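Local coordinates for protein adenylation domain (Streptomyces sp., PDB 5N9X) that belongs to the ANL superfamily of AMP-binding enzymes as an adenylation domain, and binds both adenosine-5'-triphosphate and threonine, at residues A[204-209]-A[254-259]; A[211-216]-A[280-285]; A[319-324]-A[335-340]. One frame throughout, in Å; residues are numbered along the deposited sequence.

How the contacts relate
Contacts 1 and 2 interlock, whereas contact 3 follows both along the chain. The segments of the first two alternate in sequence, their centres are about 6 Å apart, and strands 253-256 and 280-284 are parallel neighbours in a mixed sheet; Leu254 is hydrogen-bonded through its backbone to Tyr280 and Val282. Contact 3 is the hairpin of strands 321-324 and 336-340, farther across that sheet, with its centre about 13 Å from that of contact 2 and about 18 Å from that of contact 1. His319 of contact 3 packs against Phe213 and Trp216 of contact 2. Contact 2 lines the threonine site with Phe211, Asp212, Phe213 and Gly285, contact 3 adds His319, and contact 1 lies behind them without touching threonine.

Contact 1 of 3, residues A[204-209]-A[254-259]; sequences LLFHSM and LNQTPT
Leu204 to His207 and Leu254 to Thr257 run in nearly the same direction, 22° apart, with the CA atoms of Leu204 and Leu254 separated by 6.0 Å and no direct hydrogen bond between the segments. A water helps to span the gap, donating to Leu204 O at 3.0 Å and accepting weakly from Asn255 N. Leu204 and Leu254 lie side by side, pointing the same way, and touch through their CD2 and CD1 methyls, respectively, at 3.7 Å. Gln256 NE2 sits 3.3 Å above the centre of the Phe206 ring, and amide and ring are almost perpendicular (89°). A bend at chi2 (-80°) carries the amide back to Phe206, and a hydrogen bond from Gln256 NE2 to Asn255 O, 3.2 Å long and lying in the amide plane, helps to fix its rotation. The same carbonyl oxygen, Asn255 O, is 3.2 Å from His207 CE1 at the edge of the imidazole, while Glu217 is hydrogen-bonded to His207 ND1 and so helps to orient the ring. This buried junction brings the end of strand 202-205 against strand 253-256, with helix 213-222 contacting Leu205 and Asn255, helix 258-271 packing on Leu254 and Gln256, and strand 280-284 flanking strand 253-256.

Contact 2 of 3, residues A[211-216]-A[280-285]; sequences FDFSVW and YVVFGG. With THR (threonine), chain C; ATP (adenosine-5'-triphosphate), chain D.
Phe213 CZ packs on Val282 CG1, while its CE2 lies against the Gly284 backbone, 3.7 Å from Gly284 N; no hydrogen bond joins the two segments. A side chain at Gly284 would point at Phe213 and at the threonine CG2, so its absence lets both approach the backbone. Val282 CG1 is touched by both Phe213 CZ and Trp216 NE1, each at 4.3 Å, so the valine faces two aromatic groups. The bound threonine adds a further apolar contact: its CG2 stands 3.4 Å above the Phe213 ring plane, over the centre. Phe211 behaves differently, turning its edge to the ligand, with THR O in its plane, while Phe213 CB lies over a face of the Phe211 ring. The polar contacts involve Asp212, Ser214 and Gly285. Asp212 OD1 accepts from THR N at 2.7 Å; a chi1 of 81° turns OD1 to that nitrogen. Ser214 N and Ser214 OG grip Phe211 O from opposite faces of its carbonyl plane, which steadies the turn into helix 213-222. Gly285 N lies 3.1 Å from ATP N7. With Lys515 and Val318 also bonded to threonine, the arrangement forms part of the threonine pocket of this AMP-binding fold: Asp212 on the amino group, Phe213 on the methyl, Phe211 beside a carboxylate oxygen.

Contact 3 of 3, residues A[319-324]-A[335-340]; sequences HATFHR and SVIGRP
Thr321 OG1 donates a 2.7 Å hydrogen bond to Ile337 O, the shortest polar link of this antiparallel beta hairpin between strands 321-324 and 336-340. The donor stands 35° out of the Ile337 carbonyl plane. A chi1 of 78° sets the hydroxyl between the backbone N and carbonyl carbon of Thr321 and turns it to the partner strand; Tyr311 N also bonds to OG1, so the oxygen ties two neighbouring segments together. Phe322 and Arg339 form the hydrogen-bonded pair, unequally: Phe322 N reaches Arg339 O at 3.2 Å, whereas the return bond from Arg339 N to Phe322 O is weak at 3.4 Å. Next to it, Thr321 and Pro340 make a non-hydrogen-bonded pair with side chains that diverge, and Pro340 CA directs its hydrogen to Ala320 O. The strand directions differ by 125°, so the antiparallel pair is strongly twisted. Ile337 and Gly338 form a classic beta bulge opposite Leu416 on strand 416-421, and the Ile337 side chain comes within about 4 Å of the bound adenosine-5'-triphosphate at the nearest atoms. Farther along, His323 is held at NE2 by Asp329 and presents a ring face to Val336. There the methyl makes a CH-pi contact, with Val336 CG1 3.6 Å from the His323 ring centroid and only 6° off the ring normal.

Contact 1 of 3, residues A[204-209]-A[254-259]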
loop_
_atom_site.group_PDB
_atom_site.type_symbol
_atom_site.label_atom_id
_atom_site.label_comp_id
_atom_site.label_asym_id
_atom_site.label_seq_id
_atom_site.Cartn_x
_atom_site.Cartn_y
_atom_site.Cartn_z
ATOM N N LEU A 204 -13.367 -4.159 3.082
ATOM C CA LEU A 204 -12.621 -5.328 3.507
ATOM C C LEU A 204 -11.273 -4.870 4.026
ATOM O O LEU A 204 -10.590 -4.135 3.337
ATOM C CB LEU A 204 -12.461 -6.318 2.341
ATOM C CG LEU A 204 -11.770 -7.651 2.640
ATOM C CD1 LEU A 204 -12.586 -8.423 3.668
ATOM C CD2 LEU A 204 -11.585 -8.469 1.370
ATOM N N LEU A 205 -10.886 -5.257 5.238
ATOM C CA LEU A 205 -9.506 -5.015 5.666
ATOM C C LEU A 205 -8.631 -6.183 5.160
ATOM O O LEU A 205 -8.398 -7.180 5.854
ATOM C CB LEU A 205 -9.400 -4.831 7.185
ATOM C CG LEU A 205 -7.968 -4.609 7.708
ATOM C CD1 LEU A 205 -7.533 -3.214 7.389
ATOM C CD2 LEU A 205 -7.883 -4.813 9.220
ATOM N N PHE A 206 -8.182 -6.056 3.917
ATOM C CA PHE A 206 -7.367 -7.078 3.298
ATOM C C PHE A 206 -5.867 -6.930 3.635
ATOM O O PHE A 206 -5.130 -7.913 3.637
ATOM C CB PHE A 206 -7.602 -7.058 1.775
ATOM C CG PHE A 206 -6.888 -8.152 1.027
ATOM C CD1 PHE A 206 -5.569 -7.988 0.617
ATOM C CD2 PHE A 206 -7.517 -9.360 0.764
ATOM C CE1 PHE A 206 -4.904 -8.995 -0.064
ATOM C CE2 PHE A 206 -6.853 -10.376 0.082
ATOM C CZ PHE A 206 -5.551 -10.189 -0.329
ATOM N N HIS A 207 -5.427 -5.716 3.946
ATOM C CA HIS A 207 -3.989 -5.442 4.008
ATOM C C HIS A 207 -3.395 -5.277 5.419
ATOM O O HIS A 207 -4.091 -4.934 6.369
ATOM C CB HIS A 207 -3.664 -4.190 3.171
ATOM C CG HIS A 207 -3.913 -4.362 1.706
ATOM N ND1 HIS A 207 -5.113 -4.040 1.102
ATOM C CD2 HIS A 207 -3.121 -4.847 0.726
ATOM C CE1 HIS A 207 -5.034 -4.296 -0.190
ATOM N NE2 HIS A 207 -3.834 -4.781 -0.447
ATOM N N SER A 208 -2.093 -5.531 5.526
ATOM C CA SER A 208 -1.388 -5.457 6.803
ATOM C C SER A 208 -1.514 -4.087 7.430
ATOM O O SER A 208 -1.521 -3.080 6.726
ATOM C CB SER A 208 0.087 -5.791 6.624
ATOM O OG SER A 208 0.818 -5.358 7.747
ATOM N N MET A 209 -1.613 -4.017 8.748
ATOM C CA MET A 209 -1.726 -2.693 9.333
ATOM C C MET A 209 -0.414 -1.896 9.188
ATOM O O MET A 209 -0.413 -0.672 9.340
ATOM C CB MET A 209 -2.192 -2.794 10.783
ATOM C CG MET A 209 -3.688 -3.118 10.855
ATOM S SD MET A 209 -4.397 -2.797 12.468
ATOM C CE MET A 209 -3.887 -1.079 12.640
ATOM N N LEU A 254 -13.763 -3.121 -2.425
ATOM C CA LEU A 254 -12.622 -4.017 -2.328
ATOM C C LEU A 254 -11.345 -3.314 -2.826
ATOM O O LEU A 254 -11.323 -2.733 -3.922
ATOM C CB LEU A 254 -12.900 -5.322 -3.102
ATOM C CG LEU A 254 -11.691 -6.258 -3.278
ATOM C CD1 LEU A 254 -11.233 -6.805 -1.959
ATOM C CD2 LEU A 254 -12.051 -7.406 -4.180
ATOM N N ASN A 255 -10.303 -3.347 -1.990
ATOM C CA ASN A 255 -8.954 -2.846 -2.327
ATOM C C ASN A 255 -7.950 -3.969 -2.564
ATOM O O ASN A 255 -7.790 -4.857 -1.745
ATOM C CB ASN A 255 -8.425 -1.929 -1.217
ATOM C CG ASN A 255 -9.166 -0.616 -1.146
ATOM O OD1 ASN A 255 -8.843 0.323 -1.874
ATOM N ND2 ASN A 255 -10.158 -0.536 -0.265
ATOM N N GLN A 256 -7.254 -3.908 -3.686
ATOM C CA GLN A 256 -6.365 -4.990 -4.103
ATOM C C GLN A 256 -5.115 -4.431 -4.764
ATOM O O GLN A 256 -5.162 -3.427 -5.454
ATOM C CB GLN A 256 -7.085 -5.933 -5.081
ATOM C CG GLN A 256 -8.181 -6.825 -4.513
ATOM C CD GLN A 256 -7.630 -8.053 -3.808
ATOM O OE1 GLN A 256 -7.481 -9.116 -4.417
ATOM N NE2 GLN A 256 -7.319 -7.913 -2.521
ATOM N N THR A 257 -3.982 -5.085 -4.570
ATOM C CA THR A 257 -2.895 -4.853 -5.498
ATOM C C THR A 257 -3.237 -5.601 -6.775
ATOM O O THR A 257 -4.067 -6.495 -6.758
ATOM C CB THR A 257 -1.572 -5.305 -4.950
ATOM O OG1 THR A 257 -1.647 -6.705 -4.719
ATOM C CG2 THR A 257 -1.270 -4.559 -3.656
ATOM N N PRO A 258 -2.624 -5.205 -7.896
ATOM C CA PRO A 258 -2.907 -5.985 -9.104
ATOM C C PRO A 258 -2.538 -7.468 -8.957
ATOM O O PRO A 258 -3.328 -8.298 -9.399
ATOM C CB PRO A 258 -2.071 -5.273 -10.176
ATOM C CG PRO A 258 -2.077 -3.815 -9.704
ATOM C CD PRO A 258 -1.944 -3.933 -8.194
ATOM N N THR A 259 -1.423 -7.797 -8.321
ATOM C CA THR A 259 -1.049 -9.192 -8.077
ATOM C C THR A 259 -2.134 -9.961 -7.326
ATOM O O THR A 259 -2.498 -11.081 -7.703
ATOM C CB THR A 259 0.270 -9.277 -7.267
ATOM O OG1 THR A 259 1.304 -8.624 -8.002
ATOM C CG2 THR A 259 0.671 -10.731 -6.978
HETATM O O HOH W 1 -11.269 -2.406 1.016
#

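Contact 2 of 3, residues A[211-216]-A[280-285]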
loop_
_atom_site.group_PDB
_atom_site.type_symbol
_atom_site.label_atom_id
_atom_site.label_comp_id
_atom_site.label_asym_id
_atom_site.label_seq_id
_atom_site.Cartn_x
_atom_site.Cartn_y
_atom_site.Cartn_z
ATOM N N PHE A 211 1.058 -1.666 6.273
ATOM C CA PHE A 211 0.995 -1.206 4.882
ATOM C C PHE A 211 -0.082 -0.116 4.776
ATOM O O PHE A 211 -1.220 -0.303 5.232
ATOM C CB PHE A 211 0.719 -2.396 3.957
ATOM C CG PHE A 211 0.617 -2.042 2.510
ATOM C CD1 PHE A 211 1.437 -1.065 1.949
ATOM C CD2 PHE A 211 -0.252 -2.752 1.680
ATOM C CE1 PHE A 211 1.349 -0.756 0.597
ATOM C CE2 PHE A 211 -0.338 -2.467 0.336
ATOM C CZ PHE A 211 0.460 -1.462 -0.215
ATOM N N ASP A 212 0.273 1.031 4.211
ATOM C CA ASP A 212 -0.591 2.188 4.357
ATOM C C ASP A 212 -1.935 2.061 3.583
ATOM O O ASP A 212 -2.845 2.863 3.760
ATOM C CB ASP A 212 0.192 3.464 3.995
ATOM C CG ASP A 212 0.292 3.716 2.503
ATOM O OD1 ASP A 212 0.050 2.804 1.677
ATOM O OD2 ASP A 212 0.608 4.875 2.157
ATOM N N PHE A 213 -2.074 1.006 2.791
ATOM C CA PHE A 213 -3.307 0.719 2.065
ATOM C C PHE A 213 -4.416 0.321 3.077
ATOM O O PHE A 213 -5.609 0.467 2.804
ATOM C CB PHE A 213 -2.985 -0.355 0.990
ATOM C CG PHE A 213 -3.902 -0.344 -0.212
ATOM C CD1 PHE A 213 -4.799 0.689 -0.390
ATOM C CD2 PHE A 213 -3.698 -1.235 -1.277
ATOM C CE1 PHE A 213 -5.605 0.751 -1.509
ATOM C CE2 PHE A 213 -4.490 -1.162 -2.453
ATOM C CZ PHE A 213 -5.450 -0.173 -2.557
ATOM N N SER A 214 -3.997 -0.125 4.260
ATOM C CA SER A 214 -4.916 -0.430 5.371
ATOM C C SER A 214 -5.531 0.807 6.011
ATOM O O SER A 214 -6.619 0.752 6.548
ATOM C CB SER A 214 -4.194 -1.245 6.453
ATOM O OG SER A 214 -3.260 -0.448 7.177
ATOM N N VAL A 215 -4.804 1.918 5.968
ATOM C CA VAL A 215 -5.322 3.237 6.372
ATOM C C VAL A 215 -6.529 3.668 5.555
ATOM O O VAL A 215 -7.523 4.143 6.076
ATOM C CB VAL A 215 -4.244 4.305 6.233
ATOM C CG1 VAL A 215 -4.740 5.670 6.712
ATOM C CG2 VAL A 215 -3.009 3.877 7.009
ATOM N N TRP A 216 -6.417 3.490 4.256
ATOM C CA TRP A 216 -7.516 3.751 3.365
ATOM C C TRP A 216 -8.677 2.827 3.695
ATOM O O TRP A 216 -9.828 3.246 3.749
ATOM C CB TRP A 216 -7.032 3.582 1.939
ATOM C CG TRP A 216 -8.034 3.520 0.875
ATOM C CD1 TRP A 216 -8.363 2.427 0.153
ATOM C CD2 TRP A 216 -8.807 4.608 0.342
ATOM N NE1 TRP A 216 -9.303 2.746 -0.792
ATOM C CE2 TRP A 216 -9.591 4.083 -0.705
ATOM C CE3 TRP A 216 -8.914 5.974 0.651
ATOM C CZ2 TRP A 216 -10.492 4.882 -1.453
ATOM C CZ3 TRP A 216 -9.806 6.759 -0.084
ATOM C CH2 TRP A 216 -10.583 6.210 -1.124
ATOM N N TYR A 280 -17.102 -1.022 -5.765
ATOM C CA TYR A 280 -15.782 -0.549 -6.196
ATOM C C TYR A 280 -14.694 -1.578 -5.989
ATOM O O TYR A 280 -14.605 -2.199 -4.940
ATOM C CB TYR A 280 -15.363 0.714 -5.439
ATOM C CG TYR A 280 -16.151 1.967 -5.701
ATOM C CD1 TYR A 280 -15.895 2.749 -6.821
ATOM C CD2 TYR A 280 -17.111 2.400 -4.795
ATOM C CE1 TYR A 280 -16.604 3.930 -7.056
ATOM C CE2 TYR A 280 -17.819 3.566 -4.996
ATOM C CZ TYR A 280 -17.571 4.334 -6.133
ATOM O OH TYR A 280 -18.285 5.502 -6.334
ATOM N N VAL A 281 -13.847 -1.741 -6.984
ATOM C CA VAL A 281 -12.570 -2.383 -6.745
ATOM C C VAL A 281 -11.496 -1.338 -7.022
ATOM O O VAL A 281 -11.448 -0.780 -8.090
ATOM C CB VAL A 281 -12.363 -3.624 -7.602
ATOM C CG1 VAL A 281 -11.252 -4.484 -7.016
ATOM C CG2 VAL A 281 -13.649 -4.422 -7.664
ATOM N N VAL A 282 -10.662 -1.069 -6.031
ATOM C CA VAL A 282 -9.643 -0.043 -6.130
ATOM C C VAL A 282 -8.321 -0.742 -6.178
ATOM O O VAL A 282 -8.066 -1.601 -5.352
ATOM C CB VAL A 282 -9.689 0.954 -4.929
ATOM C CG1 VAL A 282 -8.439 1.809 -4.877
ATOM C CG2 VAL A 282 -10.913 1.827 -5.000
ATOM N N PHE A 283 -7.491 -0.392 -7.153
ATOM C CA PHE A 283 -6.165 -0.972 -7.277
ATOM C C PHE A 283 -5.146 0.015 -6.774
ATOM O O PHE A 283 -5.278 1.224 -7.020
ATOM C CB PHE A 283 -5.845 -1.324 -8.736
ATOM C CG PHE A 283 -6.844 -2.242 -9.370
ATOM C CD1 PHE A 283 -8.035 -1.741 -9.887
ATOM C CD2 PHE A 283 -6.598 -3.601 -9.456
ATOM C CE1 PHE A 283 -8.967 -2.582 -10.485
ATOM C CE2 PHE A 283 -7.529 -4.455 -10.066
ATOM C CZ PHE A 283 -8.710 -3.946 -10.580
ATOM N N GLY A 284 -4.110 -0.485 -6.116
ATOM C CA GLY A 284 -2.987 0.364 -5.784
ATOM C C GLY A 284 -1.680 -0.371 -5.611
ATOM O O GLY A 284 -1.656 -1.559 -5.321
ATOM N N GLY A 285 -0.584 0.352 -5.783
ATOM C CA GLY A 285 0.696 -0.130 -5.312
ATOM C C GLY A 285 1.582 -0.741 -6.372
ATOM O O GLY A 285 2.766 -0.923 -6.132
HETATM N N THR C . 0.420 3.535 -0.845
HETATM C CA THR C . 0.449 2.156 -1.354
HETATM C C THR C . 1.849 1.905 -1.838
HETATM O O THR C . 2.327 0.808 -2.188
HETATM C CB THR C . -0.537 1.916 -2.523
HETATM O OG1 THR C . -0.389 2.956 -3.511
HETATM C CG2 THR C . -1.970 1.876 -2.008
HETATM O OXT THR C . 2.501 2.939 -1.885
HETATM P PG ATP D . 9.643 3.324 -1.037
HETATM O O1G ATP D . 10.067 4.076 -2.294
HETATM O O2G ATP D . 10.783 2.876 -0.175
HETATM O O3G ATP D . 8.606 4.039 -0.188
HETATM P PB ATP D . 7.546 1.627 -2.169
HETATM O O1B ATP D . 7.695 2.225 -3.571
HETATM O O2B ATP D . 6.983 0.252 -1.997
HETATM O O3B ATP D . 9.022 1.867 -1.519
HETATM P PA ATP D . 5.175 2.693 -1.203
HETATM O O1A ATP D . 4.830 4.131 -0.896
HETATM O O2A ATP D . 4.489 1.597 -0.396
HETATM O O3A ATP D . 6.763 2.557 -1.128
HETATM O "O5'" ATP D . 5.037 2.329 -2.791
HETATM C "C5'" ATP D . 4.718 3.261 -3.824
HETATM C "C4'" ATP D . 5.345 2.818 -5.148
HETATM O "O4'" ATP D . 4.531 1.863 -5.811
HETATM C "C3'" ATP D . 5.622 3.942 -6.130
HETATM O "O3'" ATP D . 7.026 4.173 -6.108
HETATM C "C2'" ATP D . 5.205 3.422 -7.482
HETATM O "O2'" ATP D . 6.379 3.051 -8.200
HETATM C "C1'" ATP D . 4.406 2.166 -7.207
HETATM N N9 ATP D . 2.956 2.349 -7.528
HETATM C C8 ATP D . 1.985 2.626 -6.629
HETATM N N7 ATP D . 0.763 2.729 -7.201
HETATM C C5 ATP D . 0.935 2.501 -8.514
HETATM C C6 ATP D . 0.038 2.455 -9.691
HETATM N N6 ATP D . -1.282 2.682 -9.548
HETATM N N1 ATP D . 0.587 2.193 -10.894
HETATM C C2 ATP D . 1.916 2.002 -11.014
HETATM N N3 ATP D . 2.805 2.010 -9.995
HETATM C C4 ATP D . 2.381 2.256 -8.731
#

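Contact 3 of 3, residues A[319-324]-A[335-340]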
loop_
_atom_site.group_PDB
_atom_site.type_symbol
_atom_site.label_atom_id
_atom_site.label_comp_id
_atom_site.label_asym_id
_atom_site.label_seq_id
_atom_site.Cartn_x
_atom_site.Cartn_y
_atom_site.Cartn_z
ATOM N N HIS A 319 -2.815 7.383 -1.602
ATOM C CA HIS A 319 -3.153 7.610 -3.019
ATOM C C HIS A 319 -2.828 9.011 -3.511
ATOM O O HIS A 319 -2.963 9.980 -2.768
ATOM C CB HIS A 319 -4.654 7.346 -3.295
ATOM C CG HIS A 319 -5.178 6.080 -2.692
ATOM N ND1 HIS A 319 -4.724 4.840 -3.073
ATOM C CD2 HIS A 319 -6.123 5.866 -1.742
ATOM C CE1 HIS A 319 -5.365 3.910 -2.378
ATOM N NE2 HIS A 319 -6.216 4.505 -1.565
ATOM N N ALA A 320 -2.454 9.115 -4.785
ATOM C CA ALA A 320 -2.106 10.403 -5.367
ATOM C C ALA A 320 -2.861 10.679 -6.674
ATOM O O ALA A 320 -2.846 11.820 -7.179
ATOM C CB ALA A 320 -0.616 10.476 -5.608
ATOM N N THR A 321 -3.480 9.647 -7.250
ATOM C CA THR A 321 -4.254 9.811 -8.487
ATOM C C THR A 321 -5.508 8.948 -8.476
ATOM O O THR A 321 -5.710 8.148 -7.564
ATOM C CB THR A 321 -3.440 9.461 -9.770
ATOM O OG1 THR A 321 -3.350 8.043 -9.930
ATOM C CG2 THR A 321 -2.043 10.049 -9.726
ATOM N N PHE A 322 -6.319 9.105 -9.522
ATOM C CA PHE A 322 -7.597 8.417 -9.690
ATOM C C PHE A 322 -7.861 8.241 -11.181
ATOM O O PHE A 322 -7.766 9.186 -11.981
ATOM C CB PHE A 322 -8.733 9.211 -9.016
ATOM C CG PHE A 322 -10.132 8.619 -9.189
ATOM C CD1 PHE A 322 -10.834 8.743 -10.398
ATOM C CD2 PHE A 322 -10.774 8.009 -8.104
ATOM C CE1 PHE A 322 -12.144 8.221 -10.541
ATOM C CE2 PHE A 322 -12.079 7.499 -8.224
ATOM C CZ PHE A 322 -12.770 7.601 -9.453
ATOM N N HIS A 323 -8.205 7.024 -11.558
ATOM C CA HIS A 323 -8.618 6.773 -12.914
ATOM C C HIS A 323 -9.621 5.640 -12.940
ATOM O O HIS A 323 -9.282 4.496 -12.603
ATOM C CB HIS A 323 -7.434 6.430 -13.811
ATOM C CG HIS A 323 -7.836 6.105 -15.213
ATOM N ND1 HIS A 323 -8.357 7.049 -16.078
ATOM C CD2 HIS A 323 -7.819 4.937 -15.896
ATOM C CE1 HIS A 323 -8.612 6.476 -17.241
ATOM N NE2 HIS A 323 -8.303 5.196 -17.155
ATOM N N ARG A 324 -10.848 5.958 -13.357
ATOM C CA ARG A 324 -11.845 4.930 -13.584
ATOM C C ARG A 324 -11.556 4.195 -14.911
ATOM O O ARG A 324 -11.438 4.817 -15.977
ATOM C CB ARG A 324 -13.259 5.529 -13.575
ATOM C CG ARG A 324 -14.309 4.515 -13.971
ATOM C CD ARG A 324 -15.741 4.925 -13.689
ATOM N NE ARG A 324 -16.530 4.739 -14.905
ATOM C CZ ARG A 324 -17.090 3.587 -15.261
ATOM N NH1 ARG A 324 -16.940 2.511 -14.503
ATOM N NH2 ARG A 324 -17.776 3.501 -16.390
ATOM N N SER A 335 -0.755 1.802 -19.144
ATOM C CA SER A 335 -1.151 1.897 -17.744
ATOM C C SER A 335 -1.605 3.302 -17.356
ATOM O O SER A 335 -0.789 4.139 -16.946
ATOM C CB SER A 335 0.013 1.476 -16.851
ATOM O OG SER A 335 -0.448 1.191 -15.546
ATOM N N VAL A 336 -2.899 3.566 -17.466
ATOM C CA VAL A 336 -3.408 4.898 -17.136
ATOM C C VAL A 336 -3.670 5.043 -15.631
ATOM O O VAL A 336 -4.414 4.250 -15.039
ATOM C CB VAL A 336 -4.695 5.221 -17.906
ATOM C CG1 VAL A 336 -4.992 6.716 -17.837
ATOM C CG2 VAL A 336 -4.559 4.774 -19.352
ATOM N N ILE A 337 -3.035 6.048 -15.021
ATOM C CA ILE A 337 -3.218 6.323 -13.603
ATOM C C ILE A 337 -4.091 7.553 -13.442
ATOM O O ILE A 337 -4.550 7.851 -12.350
ATOM C CB ILE A 337 -1.863 6.517 -12.847
ATOM C CG1 ILE A 337 -1.141 7.792 -13.290
ATOM C CG2 ILE A 337 -0.975 5.312 -13.031
ATOM C CD1 ILE A 337 0.332 7.798 -12.957
ATOM N N GLY A 338 -4.321 8.267 -14.540
ATOM C CA GLY A 338 -5.300 9.353 -14.547
ATOM C C GLY A 338 -4.792 10.716 -14.098
ATOM O O GLY A 338 -3.724 11.136 -14.521
ATOM N N ARG A 339 -5.561 11.409 -13.258
ATOM C CA ARG A 339 -5.185 12.739 -12.750
ATOM C C ARG A 339 -4.874 12.766 -11.260
ATOM O O ARG A 339 -5.452 12.008 -10.505
ATOM C CB ARG A 339 -6.299 13.751 -13.028
ATOM C CG ARG A 339 -5.806 15.066 -13.616
ATOM C CD ARG A 339 -6.909 15.801 -14.353
ATOM N NE ARG A 339 -6.758 15.634 -15.794
ATOM C CZ ARG A 339 -7.634 14.989 -16.562
ATOM N NH1 ARG A 339 -8.727 14.461 -16.021
ATOM N NH2 ARG A 339 -7.421 14.871 -17.869
ATOM N N PRO A 340 -3.968 13.650 -10.836
ATOM C CA PRO A 340 -3.730 13.867 -9.405
ATOM C C PRO A 340 -5.019 14.138 -8.624
ATOM O O PRO A 340 -5.913 14.776 -9.167
ATOM C CB PRO A 340 -2.816 15.092 -9.399
ATOM C CG PRO A 340 -1.999 14.923 -10.659
ATOM C CD PRO A 340 -2.975 14.356 -11.673
#